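Local coordinates for protein copper-containing nitrite reductase (Bradyrhizobium sp. ORS 375, PDB 6THE) that reduces nitrite to nitric oxide, probably passing electrons from a cysteine-ligated copper to a histidine-ligated catalytic copper, as in related copper nitrite reductases, at residues 39-51 with 190-203. Residues are numbered along the deposited sequence; the frame is centred on the assembly and turned at random.
Sequences EGRLAEGTTFGYW and YFVFNGSVGALSKL
Arg-41 lays its guanidinium beside the loop 194-198, where NH1 donates to Val-197 O at 3.2 Å and NH2 adds a weak bond to the same oxygen. Its chain runs extended from CG to NE, carrying to that carbonyl a flat group with N-H donors at its edge and a face for Leu-203 CD1, which lies over its centre. NE and NH2 together grip Glu-44 OE2 side-on in a salt bridge, fixing the guanidinium's rotation. Replaced by an alanine, this residue would probably leave Val-197 O without its guanidinium donors and Glu-44 without its cationic mate. Thr-46 O takes the N-H of both Leu-42 and Ala-43, a classic beta bulge beside the type II turn 43-46; here this hairpin of the first cupredoxin domain packs on edge strand 190-193 and the following loop of the second. Where the chain turns a corner, Leu-42 O accepts a nearly straight bond from Val-197 N (2.8 Å, 177°). Leu-42 CB points away, but CG anti to the backbone N (chi1 163°) brings branched, apolar CD2 back over the Tyr-190 face, a CH-pi contact 3.9 Å from the ring centroid. Tyr-50 is long enough for its OH to donate to Gly-195 O at 2.9 Å, from above the carbonyl plane; a CB on Gly-195 would jam against Asn-194 O, hence glycine.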
loop_
_atom_site.group_PDB
_atom_site.type_symbol
_atom_site.label_atom_id
_atom_site.label_comp_id
_atom_site.label_asym_id
_atom_site.label_seq_id
_atom_site.Cartn_x
_atom_site.Cartn_y
_atom_site.Cartn_z
ATOM N N GLU A 39 -32.390 -4.325 -7.553
ATOM C CA GLU A 39 -32.152 -5.381 -6.583
ATOM C C GLU A 39 -31.423 -6.528 -7.278
ATOM O O GLU A 39 -31.928 -7.091 -8.247
ATOM C CB GLU A 39 -33.482 -5.849 -5.984
ATOM C CG GLU A 39 -33.332 -6.643 -4.696
ATOM C CD GLU A 39 -33.046 -5.833 -3.441
ATOM O OE1 GLU A 39 -33.112 -4.587 -3.506
ATOM O OE2 GLU A 39 -32.758 -6.452 -2.397
ATOM N N GLY A 40 -30.230 -6.858 -6.772
ATOM C CA GLY A 40 -29.382 -7.866 -7.385
ATOM C C GLY A 40 -28.900 -8.908 -6.379
ATOM O O GLY A 40 -28.966 -8.691 -5.170
ATOM N N ARG A 41 -28.408 -10.034 -6.908
ATOM C CA ARG A 41 -27.902 -11.136 -6.106
ATOM C C ARG A 41 -26.490 -10.804 -5.631
ATOM O O ARG A 41 -25.563 -10.726 -6.436
ATOM C CB ARG A 41 -27.931 -12.432 -6.925
ATOM C CG ARG A 41 -27.313 -13.634 -6.225
ATOM C CD ARG A 41 -26.725 -14.621 -7.215
ATOM N NE ARG A 41 -25.906 -15.637 -6.565
ATOM C CZ ARG A 41 -24.607 -15.520 -6.304
ATOM N NH1 ARG A 41 -23.951 -14.420 -6.637
ATOM N NH2 ARG A 41 -23.967 -16.508 -5.707
ATOM N N LEU A 42 -26.350 -10.604 -4.315
ATOM C CA LEU A 42 -25.066 -10.346 -3.678
ATOM C C LEU A 42 -24.409 -11.679 -3.327
ATOM O O LEU A 42 -23.236 -11.896 -3.621
ATOM C CB LEU A 42 -25.297 -9.485 -2.430
ATOM C CG LEU A 42 -24.152 -9.430 -1.418
ATOM C CD1 LEU A 42 -22.961 -8.662 -1.971
ATOM C CD2 LEU A 42 -24.619 -8.810 -0.109
ATOM N N ALA A 43 -25.187 -12.553 -2.679
ATOM C CA ALA A 43 -24.783 -13.913 -2.365
ATOM C C ALA A 43 -25.986 -14.834 -2.551
ATOM O O ALA A 43 -27.064 -14.376 -2.926
ATOM C CB ALA A 43 -24.242 -13.976 -0.957
ATOM N N GLU A 44 -25.790 -16.133 -2.297
ATOM C CA GLU A 44 -26.873 -17.097 -2.400
ATOM C C GLU A 44 -27.839 -16.887 -1.238
ATOM O O GLU A 44 -27.478 -17.091 -0.079
ATOM C CB GLU A 44 -26.333 -18.530 -2.469
ATOM C CG GLU A 44 -25.624 -18.859 -3.773
ATOM C CD GLU A 44 -26.487 -18.881 -5.025
ATOM O OE1 GLU A 44 -27.675 -19.251 -4.926
ATOM O OE2 GLU A 44 -25.966 -18.527 -6.103
ATOM N N GLY A 45 -29.060 -16.453 -1.570
ATOM C CA GLY A 45 -30.097 -16.186 -0.586
ATOM C C GLY A 45 -30.084 -14.736 -0.109
ATOM O O GLY A 45 -30.978 -14.317 0.624
ATOM N N THR A 46 -29.070 -13.976 -0.542
ATOM C CA THR A 46 -28.888 -12.602 -0.102
ATOM C C THR A 46 -28.973 -11.659 -1.301
ATOM O O THR A 46 -28.304 -11.868 -2.312
ATOM C CB THR A 46 -27.575 -12.435 0.676
ATOM O OG1 THR A 46 -27.381 -13.590 1.494
ATOM C CG2 THR A 46 -27.552 -11.193 1.541
ATOM N N THR A 47 -29.807 -10.621 -1.163
ATOM C CA THR A 47 -29.961 -9.586 -2.174
ATOM C C THR A 47 -29.551 -8.240 -1.582
ATOM O O THR A 47 -29.595 -8.054 -0.367
ATOM C CB THR A 47 -31.387 -9.564 -2.740
ATOM O OG1 THR A 47 -32.302 -9.416 -1.653
ATOM C CG2 THR A 47 -31.731 -10.807 -3.534
ATOM N N PHE A 48 -29.158 -7.304 -2.457
ATOM C CA PHE A 48 -28.650 -6.008 -2.036
ATOM C C PHE A 48 -29.167 -4.916 -2.971
ATOM O O PHE A 48 -29.437 -5.172 -4.143
ATOM C CB PHE A 48 -27.119 -6.041 -1.977
ATOM C CG PHE A 48 -26.459 -4.777 -1.485
ATOM C CD1 PHE A 48 -26.386 -4.492 -0.129
ATOM C CD2 PHE A 48 -25.897 -3.875 -2.377
ATOM C CE1 PHE A 48 -25.776 -3.331 0.322
ATOM C CE2 PHE A 48 -25.286 -2.715 -1.926
ATOM C CZ PHE A 48 -25.227 -2.445 -0.577
ATOM N N GLY A 49 -29.299 -3.699 -2.429
ATOM C CA GLY A 49 -29.694 -2.531 -3.199
ATOM C C GLY A 49 -28.499 -1.898 -3.908
ATOM O O GLY A 49 -27.771 -1.105 -3.313
ATOM N N TYR A 50 -28.322 -2.258 -5.184
ATOM C CA TYR A 50 -27.169 -1.852 -5.971
ATOM C C TYR A 50 -27.469 -0.568 -6.737
ATOM O O TYR A 50 -28.545 -0.418 -7.311
ATOM C CB TYR A 50 -26.799 -2.944 -6.979
ATOM C CG TYR A 50 -26.026 -4.112 -6.422
ATOM C CD1 TYR A 50 -24.642 -4.079 -6.341
ATOM C CD2 TYR A 50 -26.673 -5.261 -5.994
ATOM C CE1 TYR A 50 -23.921 -5.150 -5.836
ATOM C CE2 TYR A 50 -25.968 -6.341 -5.487
ATOM C CZ TYR A 50 -24.588 -6.285 -5.407
ATOM O OH TYR A 50 -23.888 -7.347 -4.914
ATOM N N TRP A 51 -26.493 0.348 -6.736
ATOM C CA TRP A 51 -26.447 1.446 -7.689
ATOM C C TRP A 51 -25.382 1.116 -8.733
ATOM O O TRP A 51 -24.235 0.850 -8.383
ATOM C CB TRP A 51 -26.167 2.784 -6.989
ATOM C CG TRP A 51 -27.070 3.111 -5.838
ATOM C CD1 TRP A 51 -28.305 2.589 -5.575
ATOM C CD2 TRP A 51 -26.819 4.075 -4.799
ATOM N NE1 TRP A 51 -28.828 3.144 -4.439
ATOM C CE2 TRP A 51 -27.941 4.061 -3.940
ATOM C CE3 TRP A 51 -25.758 4.941 -4.505
ATOM C CZ2 TRP A 51 -28.025 4.877 -2.813
ATOM C CZ3 TRP A 51 -25.843 5.747 -3.390
ATOM C CH2 TRP A 51 -26.963 5.715 -2.557
ATOM N N TYR A 190 -18.739 -7.763 3.208
ATOM C CA TYR A 190 -18.422 -8.524 2.011
ATOM C C TYR A 190 -17.318 -7.822 1.224
ATOM O O TYR A 190 -17.344 -6.605 1.056
ATOM C CB TYR A 190 -19.661 -8.672 1.123
ATOM C CG TYR A 190 -20.797 -9.469 1.715
ATOM C CD1 TYR A 190 -21.731 -8.875 2.550
ATOM C CD2 TYR A 190 -20.952 -10.814 1.424
ATOM C CE1 TYR A 190 -22.780 -9.600 3.094
ATOM C CE2 TYR A 190 -21.997 -11.554 1.954
ATOM C CZ TYR A 190 -22.912 -10.946 2.795
ATOM O OH TYR A 190 -23.941 -11.670 3.322
ATOM N N PHE A 191 -16.349 -8.618 0.756
ATOM C CA PHE A 191 -15.404 -8.205 -0.269
ATOM C C PHE A 191 -15.724 -8.975 -1.546
ATOM O O PHE A 191 -15.837 -10.199 -1.517
ATOM C CB PHE A 191 -13.965 -8.466 0.184
ATOM C CG PHE A 191 -13.414 -7.485 1.187
ATOM C CD1 PHE A 191 -12.765 -6.331 0.771
ATOM C CD2 PHE A 191 -13.528 -7.722 2.550
ATOM C CE1 PHE A 191 -12.252 -5.431 1.694
ATOM C CE2 PHE A 191 -13.013 -6.824 3.472
ATOM C CZ PHE A 191 -12.374 -5.682 3.043
ATOM N N VAL A 192 -15.877 -8.249 -2.658
ATOM C CA VAL A 192 -16.419 -8.838 -3.873
ATOM C C VAL A 192 -15.545 -8.484 -5.074
ATOM O O VAL A 192 -15.021 -7.375 -5.170
ATOM C CB VAL A 192 -17.892 -8.433 -4.095
ATOM C CG1 VAL A 192 -18.826 -9.103 -3.097
ATOM C CG2 VAL A 192 -18.090 -6.923 -4.087
ATOM N N PHE A 193 -15.389 -9.462 -5.973
ATOM C CA PHE A 193 -14.863 -9.235 -7.309
ATOM C C PHE A 193 -16.037 -9.175 -8.280
ATOM O O PHE A 193 -16.820 -10.119 -8.361
ATOM C CB PHE A 193 -13.924 -10.369 -7.734
ATOM C CG PHE A 193 -12.519 -10.312 -7.188
ATOM C CD1 PHE A 193 -11.741 -9.172 -7.326
ATOM C CD2 PHE A 193 -11.959 -11.421 -6.570
ATOM C CE1 PHE A 193 -10.444 -9.132 -6.831
ATOM C CE2 PHE A 193 -10.661 -11.382 -6.078
ATOM C CZ PHE A 193 -9.907 -10.237 -6.210
ATOM N N ASN A 194 -16.150 -8.051 -8.998
ATOM C CA ASN A 194 -17.162 -7.853 -10.024
ATOM C C ASN A 194 -18.566 -8.029 -9.443
ATOM O O ASN A 194 -19.376 -8.777 -9.988
ATOM C CB ASN A 194 -16.911 -8.720 -11.263
ATOM C CG ASN A 194 -15.681 -8.307 -12.044
ATOM O OD1 ASN A 194 -14.794 -7.643 -11.512
ATOM N ND2 ASN A 194 -15.618 -8.697 -13.307
ATOM N N GLY A 195 -18.838 -7.339 -8.328
ATOM C CA GLY A 195 -20.204 -7.125 -7.879
ATOM C C GLY A 195 -20.623 -8.013 -6.710
ATOM O O GLY A 195 -21.053 -7.505 -5.675
ATOM N N SER A 196 -20.513 -9.335 -6.891
ATOM C CA SER A 196 -21.139 -10.276 -5.975
ATOM C C SER A 196 -20.146 -11.323 -5.475
ATOM O O SER A 196 -18.986 -11.342 -5.887
ATOM C CB SER A 196 -22.346 -10.920 -6.611
ATOM O OG SER A 196 -21.964 -11.817 -7.643
ATOM N N VAL A 197 -20.633 -12.183 -4.572
ATOM C CA VAL A 197 -19.879 -13.301 -4.028
ATOM C C VAL A 197 -19.965 -14.462 -5.017
ATOM O O VAL A 197 -21.057 -14.898 -5.379
ATOM C CB VAL A 197 -20.399 -13.702 -2.632
ATOM C CG1 VAL A 197 -19.799 -15.013 -2.144
ATOM C CG2 VAL A 197 -20.177 -12.600 -1.607
ATOM N N GLY A 198 -18.794 -14.946 -5.447
ATOM C CA GLY A 198 -18.703 -16.033 -6.409
ATOM C C GLY A 198 -19.061 -15.575 -7.821
ATOM O O GLY A 198 -19.568 -16.362 -8.618
ATOM N N ALA A 199 -18.784 -14.298 -8.110
ATOM C CA ALA A 199 -19.067 -13.699 -9.406
ATOM C C ALA A 199 -18.081 -14.220 -10.449
ATOM O O ALA A 199 -18.444 -14.404 -11.608
ATOM C CB ALA A 199 -19.015 -12.197 -9.300
ATOM N N LEU A 200 -16.835 -14.448 -10.016
ATOM C CA LEU A 200 -15.792 -14.975 -10.883
ATOM C C LEU A 200 -15.411 -16.381 -10.423
ATOM O O LEU A 200 -14.374 -16.908 -10.819
ATOM C CB LEU A 200 -14.583 -14.033 -10.860
ATOM C CG LEU A 200 -14.855 -12.563 -11.189
ATOM C CD1 LEU A 200 -13.567 -11.757 -11.142
ATOM C CD2 LEU A 200 -15.521 -12.409 -12.548
ATOM N N SER A 201 -16.270 -16.978 -9.586
ATOM C CA SER A 201 -16.058 -18.324 -9.076
ATOM C C SER A 201 -17.143 -19.261 -9.603
ATOM O O SER A 201 -16.880 -20.092 -10.471
ATOM C CB SER A 201 -16.001 -18.335 -7.567
ATOM O OG SER A 201 -14.895 -17.582 -7.095
ATOM N N LYS A 202 -18.360 -19.107 -9.069
ATOM C CA LYS A 202 -19.481 -19.980 -9.379
ATOM C C LYS A 202 -20.236 -19.448 -10.595
ATOM O O LYS A 202 -20.800 -20.228 -11.362
ATOM C CB LYS A 202 -20.342 -20.183 -8.123
ATOM C CG LYS A 202 -21.852 -20.031 -8.283
ATOM C CD LYS A 202 -22.563 -21.254 -8.825
ATOM C CE LYS A 202 -24.009 -20.976 -9.180
ATOM N NZ LYS A 202 -24.561 -22.010 -10.088
ATOM N N LEU A 203 -20.217 -18.121 -10.777
ATOM C CA LEU A 203 -20.996 -17.468 -11.819
ATOM C C LEU A 203 -20.221 -17.445 -13.135
ATOM O O LEU A 203 -20.571 -18.165 -14.069
ATOM C CB LEU A 203 -21.384 -16.058 -11.359
ATOM C CG LEU A 203 -22.788 -15.904 -10.771
ATOM C CD1 LEU A 203 -22.974 -16.759 -9.525
ATOM C CD2 LEU A 203 -23.080 -14.446 -10.453
#